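PDB 2Q07: PUA domain-containing protein from Archaeoglobus fulgidus DSM 4304, which is of unknown function but probably binds RNA and probably acts in archaeosine-tRNA biosynthesis, this chain being its C-terminal part. Local coordinates for residues F181-S186 with E219-Y224. Sequence-based numbering, arbitrary orientation.
Sequences FGITWS and EKIAAY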
loop_
_atom_site.group_PDB
_atom_site.type_symbol
_atom_site.label_atom_id
_atom_site.label_comp_id
_atom_site.label_asym_id
_atom_site.label_seq_id
_atom_site.Cartn_x
_atom_site.Cartn_y
_atom_site.Cartn_z
ATOM N N PHE A 181 -6.487 1.204 7.955
ATOM C CA PHE A 181 -7.587 0.996 8.896
ATOM C C PHE A 181 -7.970 -0.446 9.186
ATOM O O PHE A 181 -8.813 -0.697 10.050
ATOM C CB PHE A 181 -8.834 1.733 8.388
ATOM C CG PHE A 181 -8.575 3.148 7.973
ATOM C CD1 PHE A 181 -8.649 3.515 6.630
ATOM C CD2 PHE A 181 -8.238 4.114 8.916
ATOM C CE1 PHE A 181 -8.393 4.814 6.229
ATOM C CE2 PHE A 181 -7.978 5.429 8.526
ATOM C CZ PHE A 181 -8.055 5.778 7.180
ATOM N N GLY A 182 -7.375 -1.397 8.471
ATOM C CA GLY A 182 -7.709 -2.785 8.714
ATOM C C GLY A 182 -9.126 -3.107 8.289
ATOM O O GLY A 182 -9.780 -3.958 8.893
ATOM N N ILE A 183 -9.618 -2.410 7.265
ATOM C CA ILE A 183 -10.961 -2.663 6.741
ATOM C C ILE A 183 -10.888 -2.607 5.219
ATOM O O ILE A 183 -9.832 -2.323 4.645
ATOM C CB ILE A 183 -12.010 -1.586 7.176
ATOM C CG1 ILE A 183 -11.808 -0.295 6.372
ATOM C CG2 ILE A 183 -11.907 -1.300 8.673
ATOM C CD1 ILE A 183 -12.797 0.813 6.730
ATOM N N THR A 184 -12.018 -2.875 4.575
ATOM C CA THR A 184 -12.105 -2.793 3.132
ATOM C C THR A 184 -13.451 -2.167 2.787
ATOM O O THR A 184 -14.327 -2.062 3.643
ATOM C CB THR A 184 -11.986 -4.169 2.452
ATOM O OG1 THR A 184 -11.792 -3.970 1.045
ATOM C CG2 THR A 184 -13.241 -5.008 2.679
ATOM N N TRP A 185 -13.611 -1.739 1.541
ATOM C CA TRP A 185 -14.855 -1.119 1.115
ATOM C C TRP A 185 -15.035 -1.261 -0.384
ATOM O O TRP A 185 -14.064 -1.408 -1.123
ATOM C CB TRP A 185 -14.867 0.371 1.472
ATOM C CG TRP A 185 -15.744 0.734 2.628
ATOM C CD1 TRP A 185 -15.496 0.514 3.957
ATOM C CD2 TRP A 185 -16.996 1.412 2.561
ATOM N NE1 TRP A 185 -16.521 1.022 4.722
ATOM C CE2 TRP A 185 -17.455 1.579 3.890
ATOM C CE3 TRP A 185 -17.780 1.897 1.507
ATOM C CZ2 TRP A 185 -18.659 2.212 4.191
ATOM C CZ3 TRP A 185 -18.974 2.523 1.804
ATOM C CH2 TRP A 185 -19.404 2.677 3.138
ATOM N N SER A 186 -16.284 -1.187 -0.822
ATOM C CA SER A 186 -16.613 -1.302 -2.236
ATOM C C SER A 186 -16.904 0.075 -2.828
ATOM O O SER A 186 -17.044 1.063 -2.101
ATOM C CB SER A 186 -17.837 -2.197 -2.405
ATOM O OG SER A 186 -18.948 -1.632 -1.734
ATOM N N GLU A 219 -17.024 10.954 4.768
ATOM C CA GLU A 219 -18.096 10.618 5.712
ATOM C C GLU A 219 -18.488 9.177 6.023
ATOM O O GLU A 219 -18.471 8.773 7.182
ATOM C CB GLU A 219 -19.375 11.390 5.364
ATOM C CG GLU A 219 -20.263 11.615 6.592
ATOM C CD GLU A 219 -21.644 12.176 6.264
ATOM O OE1 GLU A 219 -21.760 12.983 5.317
ATOM O OE2 GLU A 219 -22.610 11.820 6.972
ATOM N N LYS A 220 -18.861 8.412 5.007
ATOM C CA LYS A 220 -19.298 7.030 5.201
ATOM C C LYS A 220 -18.265 6.148 5.889
ATOM O O LYS A 220 -18.602 5.387 6.797
ATOM C CB LYS A 220 -19.686 6.399 3.859
ATOM C CG LYS A 220 -20.062 7.407 2.788
ATOM C CD LYS A 220 -18.834 8.238 2.405
ATOM C CE LYS A 220 -19.155 9.394 1.502
ATOM N NZ LYS A 220 -17.957 10.264 1.412
ATOM N N ILE A 221 -17.008 6.249 5.463
ATOM C CA ILE A 221 -15.957 5.437 6.059
ATOM C C ILE A 221 -15.664 5.865 7.486
ATOM O O ILE A 221 -15.606 5.024 8.373
ATOM C CB ILE A 221 -14.651 5.487 5.232
ATOM C CG1 ILE A 221 -14.902 4.874 3.852
ATOM C CG2 ILE A 221 -13.548 4.739 5.959
ATOM C CD1 ILE A 221 -13.659 4.674 3.016
ATOM N N ALA A 222 -15.471 7.167 7.690
ATOM C CA ALA A 222 -15.218 7.723 9.018
ATOM C C ALA A 222 -16.359 7.298 9.947
ATOM O O ALA A 222 -16.133 6.981 11.118
ATOM C CB ALA A 222 -15.144 9.260 8.940
ATOM N N ALA A 223 -17.578 7.301 9.407
ATOM C CA ALA A 223 -18.774 6.910 10.151
ATOM C C ALA A 223 -18.647 5.451 10.559
ATOM O O ALA A 223 -18.945 5.085 11.695
ATOM C CB ALA A 223 -20.026 7.106 9.288
ATOM N N TYR A 224 -18.190 4.622 9.627
ATOM C CA TYR A 224 -18.015 3.206 9.908
ATOM C C TYR A 224 -16.963 3.008 10.995
ATOM O O TYR A 224 -17.185 2.248 11.937
ATOM C CB TYR A 224 -17.594 2.454 8.646
ATOM C CG TYR A 224 -17.353 0.985 8.895
ATOM C CD1 TYR A 224 -18.424 0.099 9.047
ATOM C CD2 TYR A 224 -16.059 0.480 9.001
ATOM C CE1 TYR A 224 -18.211 -1.252 9.297
ATOM C CE2 TYR A 224 -15.834 -0.874 9.252
ATOM C CZ TYR A 224 -16.914 -1.732 9.396
ATOM O OH TYR A 224 -16.696 -3.072 9.630
#
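Trp185 lays its indole against the start of helix 219-227 and meets three of its side chains, each in a different way. Ile221 sits over one face: its CG1 methylene lies 4.1 Å from the centroid of the five-membered ring and only 7° off the ring normal, a well-centred CH-pi contact. Tyr224, nearly one turn further along, receives the edge instead. The edge of the Trp185 five-membered ring is turned toward the phenol face, the planes standing at 78° and the centroids 5.8 Å apart, so the pair is T-shaped; Trp185 NE1 lies 4.3 Å from Tyr224 CG. At the far end of the six-membered ring, CH2 of Trp185 reaches Lys220 CB at 3.8 Å, the two side chains crossing at about a right angle. The Lys220 chain then bends away and its NZ hydrogen-bonds to Arg204 O, which leaves the indole in touch with the aliphatic root of the lysine.

Two residues before Trp185, Ile183 fills the angle between Ile221 and Tyr224 with both of its branches. Its CG2 comes up in the plane of the phenol at the ring's edge, 4.0 Å from Tyr224 CE2, while its CD1 is shared between Ile221 CG2 (4.1 Å) and Tyr224 CD2 (4.0 Å). Tyr224 has its CG anti to the backbone N (chi1 178°), and this swings the ring out to meet both Ile183 and Trp185.

Leu177 of helix 168-181 touches both Trp185 and Ile221, and Leu205 of strand 203-209 adds to the indole's surroundings. The arrangement is apolar and aromatic packing within the pre-PUA domain: the extended segment leading from helix 168-181 into strand 188-190 of the antiparallel sheet is joined to the short helix that follows the sheet's last strand and leads into the PUA domain.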